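Local coordinates for DUF1460 domain-containing protein (PDB 2IM9) that is of unknown function but may be a papain-like cysteine amidase that cleaves amide bonds in bacterial cell-wall peptidoglycan, at residues N134-I139 and I174-W179; R148-D153 and V317-P322; F156-E161 and F238-N243; N218-P223 and G311-V316; V246-R251 and L264-L269. All coordinates share one frame; numbering follows the deposited sequence. Where two conformers were deposited one is given.

From the N terminus, contact 1 closes the first loop, bringing the start of helix 137-147 to the junction of strand 168-175 and helix 176-181. Before it closes, contacts 2 and 3 have opened, so both cross contact 1. Contact 2 spans the longest range, pairing the short strand 151-153 with the end of strand 311-317, and encloses contacts 3, 4 and 5. Contact 3 joins two surface loops and crosses contact 4, which sets strand 214-223 against strand 311-317. Contact 5, a short-range hairpin-like pairing of strands 246-254 and 264-275, lies within contact 4. Contacts 2, 4 and 5 meet around strand 311-317, while Ser-138 and Thr-137 connect contact 1 to contacts 4 and 5.

Contact 1 (N134-I139 and I174-W179)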
# COMPACT_ATOMS: atom_id res chain seq x y z
N ASN A 134 -9.64 -1.98 -2.16
CA ASN A 134 -9.20 -1.44 -0.88
C ASN A 134 -8.56 -0.06 -1.03
O ASN A 134 -7.36 0.10 -0.80
CB ASN A 134 -8.26 -2.42 -0.20
CG ASN A 134 -8.97 -3.62 0.34
OD1 ASN A 134 -10.10 -3.51 0.82
ND2 ASN A 134 -8.31 -4.79 0.30
N HIS A 135 -9.36 0.93 -1.40
CA HIS A 135 -8.86 2.28 -1.70
C HIS A 135 -8.15 2.97 -0.54
O HIS A 135 -7.14 3.66 -0.75
CB HIS A 135 -10.00 3.19 -2.17
CG HIS A 135 -10.59 2.78 -3.48
ND1 HIS A 135 -9.94 2.97 -4.68
CD2 HIS A 135 -11.77 2.20 -3.77
CE1 HIS A 135 -10.70 2.50 -5.66
NE2 HIS A 135 -11.82 2.04 -5.13
N PHE A 136 -8.69 2.83 0.67
CA PHE A 136 -8.14 3.54 1.82
C PHE A 136 -7.23 2.63 2.63
O PHE A 136 -7.64 1.57 3.12
CB PHE A 136 -9.26 4.10 2.69
CG PHE A 136 -10.01 5.21 2.03
CD1 PHE A 136 -9.58 6.52 2.16
CD2 PHE A 136 -11.12 4.94 1.24
CE1 PHE A 136 -10.24 7.57 1.54
CE2 PHE A 136 -11.82 5.99 0.58
CZ PHE A 136 -11.37 7.30 0.73
N THR A 137 -5.99 3.03 2.75
CA THR A 137 -4.99 2.22 3.44
C THR A 137 -5.41 1.81 4.85
O THR A 137 -5.14 0.67 5.28
CB THR A 137 -3.62 2.91 3.39
OG1 THR A 137 -3.33 3.19 2.02
CG2 THR A 137 -2.53 2.00 3.94
N SER A 138 -6.05 2.71 5.58
CA SER A 138 -6.41 2.38 6.97
C SER A 138 -7.67 1.53 7.04
O SER A 138 -7.62 0.33 7.38
CB SER A 138 -6.52 3.64 7.83
OG SER A 138 -7.50 4.52 7.33
N ILE A 139 -8.81 2.13 6.69
CA ILE A 139 -10.10 1.50 6.98
C ILE A 139 -10.45 0.36 6.02
O ILE A 139 -11.32 -0.47 6.34
CB ILE A 139 -11.23 2.55 7.05
CG1 ILE A 139 -11.32 3.32 5.74
CG2 ILE A 139 -10.99 3.51 8.21
CD1 ILE A 139 -12.69 3.32 5.17
N ILE A 174 -13.25 8.94 7.61
CA ILE A 174 -13.24 8.59 6.19
C ILE A 174 -14.67 8.49 5.73
O ILE A 174 -15.39 7.55 6.07
CB ILE A 174 -12.53 7.23 5.89
CG1 ILE A 174 -11.13 7.15 6.52
CG2 ILE A 174 -12.49 6.98 4.37
CD1 ILE A 174 -10.11 8.12 5.98
N ASN A 175 -15.09 9.48 4.94
CA ASN A 175 -16.48 9.59 4.51
C ASN A 175 -16.53 9.13 3.05
O ASN A 175 -16.25 9.92 2.14
CB ASN A 175 -16.91 11.07 4.64
CG ASN A 175 -18.38 11.30 4.33
OD1 ASN A 175 -18.95 10.64 3.47
ND2 ASN A 175 -19.00 12.28 5.02
N LYS A 176 -16.84 7.85 2.83
CA LYS A 176 -16.83 7.32 1.45
C LYS A 176 -17.82 8.04 0.53
O LYS A 176 -17.44 8.42 -0.59
CB LYS A 176 -17.02 5.81 1.43
CG LYS A 176 -15.77 5.07 1.84
CD LYS A 176 -15.88 3.57 1.56
CE LYS A 176 -14.63 2.87 2.06
NZ LYS A 176 -14.72 1.37 1.99
N PRO A 177 -19.08 8.24 0.98
CA PRO A 177 -19.99 8.94 0.06
C PRO A 177 -19.50 10.33 -0.37
O PRO A 177 -19.66 10.69 -1.54
CB PRO A 177 -21.31 9.02 0.84
CG PRO A 177 -21.24 7.83 1.76
CD PRO A 177 -19.78 7.82 2.21
N GLN A 178 -18.89 11.08 0.54
CA GLN A 178 -18.37 12.39 0.14
C GLN A 178 -17.13 12.27 -0.78
O GLN A 178 -16.92 13.08 -1.70
CB GLN A 178 -18.06 13.26 1.37
CG GLN A 178 -17.87 14.73 1.01
CD GLN A 178 -19.12 15.33 0.36
OE1 GLN A 178 -19.18 15.49 -0.84
NE2 GLN A 178 -20.13 15.62 1.17
N TRP A 179 -16.31 11.25 -0.54
CA TRP A 179 -15.17 11.00 -1.42
C TRP A 179 -15.69 10.68 -2.83
O TRP A 179 -15.17 11.21 -3.82
CB TRP A 179 -14.36 9.85 -0.85
CG TRP A 179 -13.13 9.45 -1.63
CD1 TRP A 179 -11.97 10.17 -1.78
CD2 TRP A 179 -12.92 8.21 -2.31
NE1 TRP A 179 -11.06 9.45 -2.54
CE2 TRP A 179 -11.62 8.24 -2.88
CE3 TRP A 179 -13.72 7.06 -2.50
CZ2 TRP A 179 -11.09 7.17 -3.63
CZ3 TRP A 179 -13.19 5.99 -3.25
CH2 TRP A 179 -11.89 6.06 -3.81
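Phe-136 enters between Ile-174 and Trp-179, touching each with a different part of its ring. Its CG lies anti to the carbonyl carbon (chi1 -68°), aiming the ring at 174-179, and chi2 (-89°) turns one face onto Ile-174 CG2; this methyl stands 3.6 Å from the ring centroid, nearly on the normal, in a CH-pi contact. The far end of the ring, CZ, points at the indole face in an edge-to-face pair, 3.5 Å from Trp-179 CD2, with the phenyl and five-membered ring planes at 66°. His-135 completes the aromatic cluster from another side: the indole corner CH2 sits over a face of the imidazole, 3.5 Å from His-135 CG, and the two rings are inclined obliquely. The cluster joins the entry to helix 137-147 to the point where strand 168-175 gives way to helix 176-181, whose N-cap Asn-175 accepts from Gln-178 N through OD1 at 3.0 Å. Next to the rings, Ile-139 CD1 meets Lys-176 CE tip to tip at 3.7 Å and also rests on Ile-174 CG2. The extended lysine chain carries NZ past these methyls to a salt bridge with Asp-140, and His-135 NE2 is engaged by Tyr-130 O.

Contact 2 (R148-D153 and V317-P322)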
# COMPACT_ATOMS: atom_id res chain seq x y z
N ARG A 148 -8.10 -10.90 7.91
CA ARG A 148 -7.93 -12.19 7.26
C ARG A 148 -6.58 -12.86 7.56
O ARG A 148 -6.27 -13.93 7.04
CB ARG A 148 -8.19 -12.08 5.77
CG ARG A 148 -7.10 -11.43 5.00
CD ARG A 148 -7.60 -11.18 3.62
NE ARG A 148 -6.52 -10.69 2.79
CZ ARG A 148 -5.75 -11.46 2.02
NH1 ARG A 148 -5.97 -12.76 1.95
NH2 ARG A 148 -4.78 -10.90 1.31
N GLY A 149 -5.80 -12.22 8.42
CA GLY A 149 -4.60 -12.83 8.97
C GLY A 149 -3.34 -12.68 8.15
O GLY A 149 -2.35 -13.40 8.38
N LEU A 150 -3.34 -11.73 7.21
CA LEU A 150 -2.14 -11.43 6.44
C LEU A 150 -1.17 -10.52 7.20
O LEU A 150 0.06 -10.77 7.21
CB LEU A 150 -2.50 -10.81 5.08
CG LEU A 150 -1.30 -10.39 4.23
CD1 LEU A 150 -0.36 -11.56 3.97
CD2 LEU A 150 -1.76 -9.77 2.90
N LEU A 151 -1.73 -9.48 7.82
CA LEU A 151 -0.92 -8.47 8.51
C LEU A 151 -1.20 -8.41 10.00
O LEU A 151 -2.32 -8.73 10.46
CB LEU A 151 -1.19 -7.07 7.92
CG LEU A 151 -0.98 -6.91 6.40
CD1 LEU A 151 -1.51 -5.55 5.94
CD2 LEU A 151 0.49 -7.09 6.04
N LYS A 152 -0.19 -7.98 10.75
CA LYS A 152 -0.34 -7.64 12.16
C LYS A 152 0.31 -6.29 12.42
O LYS A 152 1.45 -6.10 12.04
CB LYS A 152 0.37 -8.69 13.02
CG LYS A 152 0.24 -8.47 14.53
CD LYS A 152 0.79 -9.66 15.32
CE LYS A 152 2.27 -9.91 15.05
NZ LYS A 152 2.90 -10.82 16.06
N ASP A 153 -0.41 -5.40 13.09
CA ASP A 153 0.12 -4.08 13.44
C ASP A 153 0.99 -4.27 14.68
O ASP A 153 0.49 -4.73 15.73
CB ASP A 153 -1.04 -3.11 13.70
CG ASP A 153 -0.60 -1.66 13.87
OD1 ASP A 153 0.46 -1.43 14.49
OD2 ASP A 153 -1.34 -0.75 13.42
N VAL A 317 4.09 -9.23 8.18
CA VAL A 317 3.34 -10.25 7.47
C VAL A 317 3.37 -11.50 8.34
O VAL A 317 4.43 -11.90 8.82
CB VAL A 317 3.98 -10.55 6.10
CG1 VAL A 317 3.34 -11.79 5.43
CG2 VAL A 317 3.89 -9.33 5.20
N LEU A 318 2.21 -12.12 8.53
CA LEU A 318 2.10 -13.26 9.46
C LEU A 318 2.42 -14.63 8.85
O LEU A 318 3.12 -15.45 9.48
CB LEU A 318 0.72 -13.28 10.11
CG LEU A 318 0.39 -12.14 11.07
CD1 LEU A 318 -1.09 -12.22 11.46
CD2 LEU A 318 1.31 -12.19 12.30
N PRO A 319 1.85 -14.94 7.67
CA PRO A 319 2.15 -16.25 7.08
C PRO A 319 3.65 -16.51 6.99
O PRO A 319 4.42 -15.64 6.57
CB PRO A 319 1.54 -16.15 5.68
CG PRO A 319 0.43 -15.19 5.84
CD PRO A 319 0.90 -14.17 6.83
N GLU A 320 4.07 -17.71 7.40
CA GLU A 320 5.50 -18.06 7.44
C GLU A 320 6.01 -18.66 6.13
O GLU A 320 7.19 -18.57 5.82
CB GLU A 320 5.80 -19.02 8.60
CG GLU A 320 5.58 -18.39 9.97
CD GLU A 320 5.96 -19.30 11.12
OE1 GLU A 320 5.53 -20.49 11.13
OE2 GLU A 320 6.68 -18.83 12.03
N LYS A 321 5.11 -19.30 5.38
CA LYS A 321 5.51 -19.92 4.13
C LYS A 321 4.52 -19.61 3.02
O LYS A 321 3.36 -19.35 3.30
CB LYS A 321 5.68 -21.44 4.31
CG LYS A 321 4.40 -22.20 4.54
CD LYS A 321 4.65 -23.69 4.66
CE LYS A 321 3.43 -24.51 4.21
NZ LYS A 321 3.71 -25.98 4.25
N PRO A 322 4.98 -19.61 1.76
CA PRO A 322 4.07 -19.30 0.66
C PRO A 322 3.11 -20.44 0.37
O PRO A 322 3.35 -21.58 0.79
CB PRO A 322 5.01 -19.04 -0.52
CG PRO A 322 6.25 -19.82 -0.20
CD PRO A 322 6.36 -19.86 1.29
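Leu-151 and Val-317 form an antiparallel non-hydrogen-bonded pair where the short strand 151-153 lies against the end of strand 311-317, just after helix 137-147 has terminated in a Schellman motif at Gly-149. One backbone bond joins the segments here: Leu-318 N donates to Leu-150 O over 2.9 Å, close to straight at 164°. The same oxygen also has a weak CA-H...O contact from Val-317 CA, 3.3 Å away. Leu-150 sends its CD1 alongside Val-317 CG1 at 4.0 Å, the two side chains pointing the same way, and Pro-319 CD crosses that methyl at 4.1 Å. Leu-151 CD2 and Val-317 CG2 make a looser contact at 4.2 Å, backed by Trp-141 of helix 137-147 on the leucine and Ile-57 of helix 53-63 on the valine. Toward solvent, Leu-318 lies across the aliphatic part of Lys-152: Lys-152 CB is 3.7 Å from Leu-318 CD2, and the bend at chi3 (61°) folds CE back to the same methyl. Gly-149 O packs against Leu-318 CB and Pro-319 CD. With Leu-150 and Leu-318 both off extended backbone angles, the chains part after this single bond, leaving the rest to apolar contacts of Leu-150, Leu-318 and Pro-319.

Contact 3 (F156-E161 and F238-N243)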
# COMPACT_ATOMS: atom_id res chain seq x y z
N PHE A 156 2.81 -0.53 18.44
CA PHE A 156 2.94 -0.36 19.90
C PHE A 156 4.05 -1.21 20.53
O PHE A 156 4.49 -0.90 21.64
CB PHE A 156 1.61 -0.63 20.62
CG PHE A 156 0.75 0.59 20.76
CD1 PHE A 156 -0.21 0.90 19.80
CD2 PHE A 156 0.87 1.42 21.88
CE1 PHE A 156 -1.01 2.03 19.94
CE2 PHE A 156 0.07 2.56 22.03
CZ PHE A 156 -0.88 2.86 21.06
N SER A 157 4.46 -2.28 19.86
CA SER A 157 5.50 -3.16 20.39
C SER A 157 6.90 -2.56 20.26
O SER A 157 7.89 -3.14 20.74
CB SER A 157 5.47 -4.52 19.69
OG SER A 157 6.11 -4.43 18.42
N ILE A 158 7.00 -1.42 19.59
CA ILE A 158 8.28 -0.74 19.46
C ILE A 158 8.38 0.21 20.64
O ILE A 158 7.77 1.27 20.64
CB ILE A 158 8.42 -0.06 18.09
CG1 ILE A 158 8.44 -1.14 17.00
CG2 ILE A 158 9.70 0.80 18.03
CD1 ILE A 158 8.08 -0.66 15.67
N ARG A 159 9.14 -0.20 21.65
CA ARG A 159 9.09 0.45 22.95
C ARG A 159 10.41 1.16 23.30
O ARG A 159 11.45 0.83 22.75
CB ARG A 159 8.72 -0.59 24.01
CG ARG A 159 7.48 -1.39 23.63
CD ARG A 159 6.93 -2.23 24.80
NE ARG A 159 7.83 -3.31 25.17
CZ ARG A 159 7.58 -4.21 26.11
NH1 ARG A 159 6.43 -4.17 26.80
NH2 ARG A 159 8.47 -5.16 26.37
N ASN A 160 10.35 2.14 24.21
CA ASN A 160 11.57 2.82 24.64
C ASN A 160 12.40 1.92 25.57
O ASN A 160 12.06 0.78 25.84
CB ASN A 160 11.26 4.15 25.33
CG ASN A 160 10.42 3.99 26.61
OD1 ASN A 160 10.32 2.91 27.21
ND2 ASN A 160 9.78 5.09 27.01
N GLU A 161 13.48 2.48 26.11
CA GLU A 161 14.37 1.71 26.99
C GLU A 161 13.78 1.33 28.34
O GLU A 161 14.34 0.49 29.04
CB GLU A 161 15.70 2.44 27.15
CG GLU A 161 16.53 2.45 25.87
CD GLU A 161 17.51 3.59 25.83
OE1 GLU A 161 17.09 4.73 26.13
OE2 GLU A 161 18.71 3.38 25.51
N PHE A 238 14.42 2.65 16.22
CA PHE A 238 14.64 2.22 14.83
C PHE A 238 15.07 0.75 14.73
O PHE A 238 14.63 0.04 13.82
CB PHE A 238 15.62 3.12 14.09
CG PHE A 238 15.02 4.41 13.61
CD1 PHE A 238 14.15 4.42 12.52
CD2 PHE A 238 15.34 5.61 14.23
CE1 PHE A 238 13.59 5.61 12.05
CE2 PHE A 238 14.79 6.82 13.77
CZ PHE A 238 13.92 6.82 12.69
N SER A 239 15.89 0.29 15.68
CA SER A 239 16.42 -1.08 15.64
C SER A 239 15.34 -2.16 15.80
O SER A 239 15.61 -3.33 15.52
CB SER A 239 17.48 -1.26 16.72
OG SER A 239 16.87 -1.37 18.00
N GLN A 240 14.16 -1.78 16.28
CA GLN A 240 13.07 -2.73 16.51
C GLN A 240 12.16 -2.92 15.30
O GLN A 240 11.24 -3.75 15.33
CB GLN A 240 12.23 -2.35 17.73
CG GLN A 240 12.99 -2.42 19.04
CD GLN A 240 12.21 -1.77 20.17
OE1 GLN A 240 11.17 -2.27 20.58
NE2 GLN A 240 12.71 -0.64 20.66
N ILE A 241 12.39 -2.15 14.25
CA ILE A 241 11.60 -2.29 13.03
C ILE A 241 12.16 -3.53 12.31
O ILE A 241 13.35 -3.55 11.96
CB ILE A 241 11.72 -1.03 12.16
CG1 ILE A 241 11.20 0.20 12.93
CG2 ILE A 241 11.00 -1.23 10.81
CD1 ILE A 241 11.38 1.54 12.21
N PRO A 242 11.32 -4.56 12.09
CA PRO A 242 11.80 -5.83 11.52
C PRO A 242 12.06 -5.74 10.02
O PRO A 242 11.36 -5.03 9.32
CB PRO A 242 10.62 -6.80 11.75
CG PRO A 242 9.63 -6.09 12.56
CD PRO A 242 9.89 -4.61 12.42
N ASN A 243 13.04 -6.50 9.54
CA ASN A 243 13.23 -6.65 8.11
C ASN A 243 11.95 -7.16 7.45
O ASN A 243 11.31 -8.10 7.96
CB ASN A 243 14.39 -7.61 7.83
CG ASN A 243 14.81 -7.60 6.37
OD1 ASN A 243 15.07 -6.55 5.79
ND2 ASN A 243 14.88 -8.79 5.77
O HOH W 1 10.23 -4.60 20.09
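Gln-240 lays its CB over the branched side chain of Ile-158, 4.0 Å from CG1 and 4.1 Å from CG2, the two side chains running antiparallel as they pass. Beyond CG the glutamine is extended (chi2 168°), a shape that carries its amide past the isoleucine to the backbone of the next residue, Arg-159, where it makes two bonds. Gln-240 NE2 donates to Arg-159 O at 2.8 Å, almost straight (175°), with the oxygen in the plane of the amide and the nitrogen in the carbonyl plane. Gln-240 OE1 accepts from Arg-159 N at 3.1 Å, the donor here tilted from the plane of the side-chain carbonyl. The primary amide thus pairs with both polar groups of one residue, much as a neighbouring strand would. The glutamine stands in a type I beta turn from Phe-238, the last residue of helix 235-238, to Ile-241, on the way to strand 246-254, and the arginine belongs to the loop that leaves strand 151-153. A water also donates to Gln-240 OE1 at 2.6 Å and to Ser-157 O at 2.8 Å, joining two acceptors that cannot bond directly; Gln-240 NE2 has a second acceptor in His-236 O. These bonds fix the rotation of the amide. Inward of them, Ile-158 CD1 approaches Ile-241 CG1 at 4.2 Å, and the two isoleucines pack on Ile-314 and Ile-312, respectively, of strand 311-317.

Contact 4 (N218-P223 and G311-V316); sequences NVPYIP and GINIQV
Asn-313 reaches across to Pro-220 through ND2, which donates to Pro-220 O at 2.9 Å with the acceptor almost in the amide plane. Its CG lies opposite the backbone nitrogen (chi1 172°), which carries the amide alongside the proline ring, ND2 3.7 Å from Pro-220 CD and 3.8 Å from Val-219 CG1. Ile-222 and Ile-312 form an antiparallel hydrogen-bonded pair: Ile-222 N to Ile-312 O at 2.8 Å, Ile-312 N to Ile-222 O at 3.1 Å. Gly-311, without a side chain, lets its CA come within 3.2 Å of Ile-222 O and 3.9 Å of Tyr-221 CD1. In the next shell, Asp-153 OD2 takes another bond from Asn-313 ND2, holding the amide between two strands, while Thr-155 OG1 meets Ile-314 N. The strand axes run at 125°, so regular pairing is confined to one end and the side-chain amide bridges where they diverge. Strand 311-317 thus pairs with 214-223 at its start and 151-153 further on, a branch point in this amidase-like domain's antiparallel sheet.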
# COMPACT_ATOMS: atom_id res chain seq x y z
N ASN A 218 -8.39 4.33 13.27
CA ASN A 218 -7.66 4.31 14.54
C ASN A 218 -6.29 3.70 14.25
O ASN A 218 -6.09 2.47 14.30
CB ASN A 218 -8.42 3.53 15.62
CG ASN A 218 -8.05 3.97 17.04
OD1 ASN A 218 -7.74 5.14 17.29
ND2 ASN A 218 -8.15 3.04 17.99
N VAL A 219 -5.35 4.57 13.89
CA VAL A 219 -4.09 4.11 13.32
C VAL A 219 -2.96 4.40 14.29
O VAL A 219 -2.60 5.57 14.48
CB VAL A 219 -3.78 4.83 11.99
CG1 VAL A 219 -2.43 4.31 11.42
CG2 VAL A 219 -4.94 4.62 10.97
N PRO A 220 -2.37 3.34 14.88
CA PRO A 220 -1.23 3.62 15.76
C PRO A 220 -0.07 4.21 14.98
O PRO A 220 0.14 3.86 13.80
CB PRO A 220 -0.86 2.23 16.29
CG PRO A 220 -2.13 1.43 16.17
CD PRO A 220 -2.70 1.90 14.86
N TYR A 221 0.69 5.10 15.60
CA TYR A 221 1.92 5.59 14.96
C TYR A 221 2.96 5.95 15.99
O TYR A 221 2.63 6.40 17.11
CB TYR A 221 1.66 6.77 13.99
CG TYR A 221 1.30 8.09 14.65
CD1 TYR A 221 2.27 9.09 14.83
CD2 TYR A 221 -0.00 8.35 15.09
CE1 TYR A 221 1.95 10.32 15.43
CE2 TYR A 221 -0.32 9.58 15.72
CZ TYR A 221 0.65 10.55 15.87
OH TYR A 221 0.33 11.76 16.47
N ILE A 222 4.22 5.72 15.62
CA ILE A 222 5.34 6.16 16.44
C ILE A 222 5.63 7.58 15.98
O ILE A 222 5.94 7.80 14.80
CB ILE A 222 6.58 5.31 16.20
CG1 ILE A 222 6.30 3.84 16.53
CG2 ILE A 222 7.74 5.78 17.10
CD1 ILE A 222 7.43 2.94 16.08
N PRO A 223 5.53 8.54 16.90
CA PRO A 223 5.70 9.95 16.56
C PRO A 223 7.16 10.36 16.34
O PRO A 223 8.07 9.78 16.95
CB PRO A 223 5.17 10.65 17.81
CG PRO A 223 5.45 9.74 18.89
CD PRO A 223 5.22 8.36 18.33
N GLY A 311 4.46 10.81 11.91
CA GLY A 311 5.14 9.56 12.28
C GLY A 311 4.86 8.37 11.39
O GLY A 311 4.41 8.53 10.25
N ILE A 312 5.12 7.18 11.92
CA ILE A 312 4.99 5.95 11.10
C ILE A 312 4.23 4.81 11.79
O ILE A 312 4.27 4.68 13.00
CB ILE A 312 6.39 5.42 10.69
CG1 ILE A 312 7.25 5.06 11.92
CG2 ILE A 312 7.07 6.41 9.74
CD1 ILE A 312 8.59 4.40 11.54
N ASN A 313 3.57 3.99 10.98
CA ASN A 313 2.90 2.77 11.45
C ASN A 313 3.68 1.59 10.90
O ASN A 313 4.19 1.66 9.78
CB ASN A 313 1.43 2.77 10.98
CG ASN A 313 0.70 1.46 11.25
OD1 ASN A 313 0.84 0.48 10.51
ND2 ASN A 313 -0.10 1.45 12.29
N ILE A 314 3.78 0.52 11.69
CA ILE A 314 4.57 -0.66 11.30
C ILE A 314 3.71 -1.91 11.39
O ILE A 314 3.11 -2.19 12.42
CB ILE A 314 5.84 -0.85 12.18
CG1 ILE A 314 6.70 0.43 12.24
CG2 ILE A 314 6.70 -2.00 11.67
CD1 ILE A 314 6.33 1.39 13.35
N GLN A 315 3.68 -2.67 10.29
CA GLN A 315 2.97 -3.94 10.23
C GLN A 315 3.91 -5.03 9.75
O GLN A 315 4.87 -4.77 9.03
CB GLN A 315 1.82 -3.85 9.24
CG GLN A 315 0.68 -2.99 9.75
CD GLN A 315 -0.43 -2.95 8.76
OE1 GLN A 315 -0.30 -2.30 7.70
NE2 GLN A 315 -1.52 -3.65 9.05
N VAL A 316 3.65 -6.26 10.18
CA VAL A 316 4.44 -7.40 9.70
C VAL A 316 3.52 -8.41 9.05
O VAL A 316 2.31 -8.41 9.30
CB VAL A 316 5.25 -8.09 10.82
CG1 VAL A 316 6.29 -7.13 11.40
CG2 VAL A 316 4.32 -8.61 11.91

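Contact 5 (V246-R251 and L264-L269); sequences VIEIIR and LDISHL
Ser-267 holds OG between its backbone N and carbonyl carbon (chi1 54°), and Arg-251 runs extended from CG to NE; together these conformations let Arg-251 NE donate to Ser-267 OG at 2.9 Å, the hydroxyl lying near the guanidinium plane at its edge. A water 3.0 Å from Arg-251 NH2 accepts from it and is also hydrogen-bonded to Ser-267 OG, so one edge of the guanidinium is doubly engaged; Thr-308 OG1 and the ring of Trp-254 are further partners of the arginine. Among the backbone bonds, Arg-251 N donates to Asp-265 O at 2.8 Å, Ser-267 N to Ile-249 O at 3.0 Å and Ile-249 N to His-268 O at 2.8 Å. Ser-267 and His-268 therefore both stand opposite Ile-249. On the face bearing Glu-248, Ile-250 and Ile-266, Ile-250 CD1 packs on Ile-266 CG1 at 3.6 Å. Glu-248 runs beside Leu-269, its CG 3.8 Å from Leu-269 CB, and its OE1 is held by Asn-142 ND2 of helix 137-147. On the other face, Ile-249 CG1 lies next to His-268 CB; the His-268 side chain also touches Cys-95 at the start of helix 95-107. The extra residue, with near-helical angles at Ser-267, fits a classic-type beta bulge whose second N-H, at His-268, is buried without a partner, and a cysteine opening a helix next to a histidine from the sheet is consistent with the papain-like active-site plan.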
# COMPACT_ATOMS: atom_id res chain seq x y z
N VAL A 246 6.04 -3.64 6.71
CA VAL A 246 5.40 -2.61 5.91
C VAL A 246 5.36 -1.34 6.75
O VAL A 246 4.87 -1.37 7.89
CB VAL A 246 3.95 -3.03 5.53
CG1 VAL A 246 3.21 -1.87 4.87
CG2 VAL A 246 3.98 -4.30 4.61
N ILE A 247 5.90 -0.25 6.19
CA ILE A 247 5.93 1.07 6.87
C ILE A 247 4.96 2.01 6.19
O ILE A 247 5.06 2.21 4.97
CB ILE A 247 7.34 1.72 6.78
CG1 ILE A 247 8.39 0.84 7.48
CG2 ILE A 247 7.33 3.11 7.39
CD1 ILE A 247 9.80 1.28 7.14
N GLU A 248 4.02 2.55 6.96
CA GLU A 248 3.07 3.56 6.46
C GLU A 248 3.35 4.93 7.05
O GLU A 248 3.65 5.06 8.25
CB GLU A 248 1.62 3.13 6.77
CG GLU A 248 1.22 1.86 6.04
CD GLU A 248 -0.07 1.21 6.53
OE1 GLU A 248 -0.65 1.69 7.53
OE2 GLU A 248 -0.50 0.23 5.89
N ILE A 249 3.23 5.96 6.22
CA ILE A 249 3.53 7.31 6.64
C ILE A 249 2.23 7.98 7.09
O ILE A 249 1.28 8.04 6.31
CB ILE A 249 4.20 8.13 5.49
CG1 ILE A 249 5.48 7.44 4.98
CG2 ILE A 249 4.42 9.58 5.93
CD1 ILE A 249 6.52 7.10 6.06
N ILE A 250 2.20 8.49 8.33
CA ILE A 250 0.95 8.88 8.99
C ILE A 250 0.81 10.38 9.15
O ILE A 250 1.73 11.05 9.63
CB ILE A 250 0.85 8.19 10.40
CG1 ILE A 250 1.07 6.67 10.27
CG2 ILE A 250 -0.49 8.53 11.08
CD1 ILE A 250 0.16 5.96 9.26
N ARG A 251 -0.35 10.89 8.75
CA ARG A 251 -0.70 12.30 8.88
C ARG A 251 -2.00 12.37 9.69
O ARG A 251 -3.09 12.27 9.11
CB ARG A 251 -0.87 12.91 7.50
CG ARG A 251 0.38 12.83 6.62
CD ARG A 251 0.30 13.74 5.44
NE ARG A 251 1.27 13.38 4.42
CZ ARG A 251 1.79 14.26 3.56
NH1 ARG A 251 1.44 15.54 3.63
NH2 ARG A 251 2.65 13.85 2.63
N LEU A 264 -8.07 12.39 5.62
CA LEU A 264 -7.26 11.22 5.36
C LEU A 264 -6.18 11.07 6.42
O LEU A 264 -5.88 12.02 7.17
CB LEU A 264 -6.63 11.34 3.96
CG LEU A 264 -6.08 10.05 3.31
CD1 LEU A 264 -7.10 8.88 3.33
CD2 LEU A 264 -5.66 10.39 1.89
N ASP A 265 -5.60 9.87 6.51
CA ASP A 265 -4.66 9.57 7.59
C ASP A 265 -3.29 9.05 7.15
O ASP A 265 -2.32 9.14 7.92
CB ASP A 265 -5.29 8.55 8.57
CG ASP A 265 -6.03 7.40 7.85
OD1 ASP A 265 -5.90 7.27 6.60
OD2 ASP A 265 -6.75 6.65 8.55
N ILE A 266 -3.21 8.46 5.96
CA ILE A 266 -2.00 7.77 5.49
C ILE A 266 -1.65 8.24 4.07
O ILE A 266 -2.51 8.21 3.18
CB ILE A 266 -2.17 6.23 5.52
CG1 ILE A 266 -2.52 5.74 6.94
CG2 ILE A 266 -0.91 5.53 4.95
CD1 ILE A 266 -2.82 4.26 6.98
N SER A 267 -0.41 8.67 3.86
CA SER A 267 -0.04 9.38 2.62
C SER A 267 0.91 8.58 1.73
O SER A 267 1.05 8.88 0.52
CB SER A 267 0.60 10.73 2.95
OG SER A 267 1.69 10.57 3.85
N HIS A 268 1.54 7.55 2.29
CA HIS A 268 2.55 6.78 1.58
C HIS A 268 2.89 5.50 2.34
O HIS A 268 2.59 5.36 3.54
CB HIS A 268 3.83 7.63 1.41
CG HIS A 268 4.82 7.07 0.44
ND1 HIS A 268 6.17 6.99 0.71
CD2 HIS A 268 4.65 6.58 -0.81
CE1 HIS A 268 6.79 6.45 -0.33
NE2 HIS A 268 5.89 6.20 -1.27
N LEU A 269 3.47 4.54 1.63
CA LEU A 269 3.92 3.30 2.26
C LEU A 269 4.99 2.59 1.46
O LEU A 269 5.22 2.90 0.29
CB LEU A 269 2.75 2.36 2.60
CG LEU A 269 2.06 1.61 1.46
CD1 LEU A 269 1.19 0.51 2.06
CD2 LEU A 269 1.20 2.54 0.69
O HOH W 2 3.89 11.17 2.26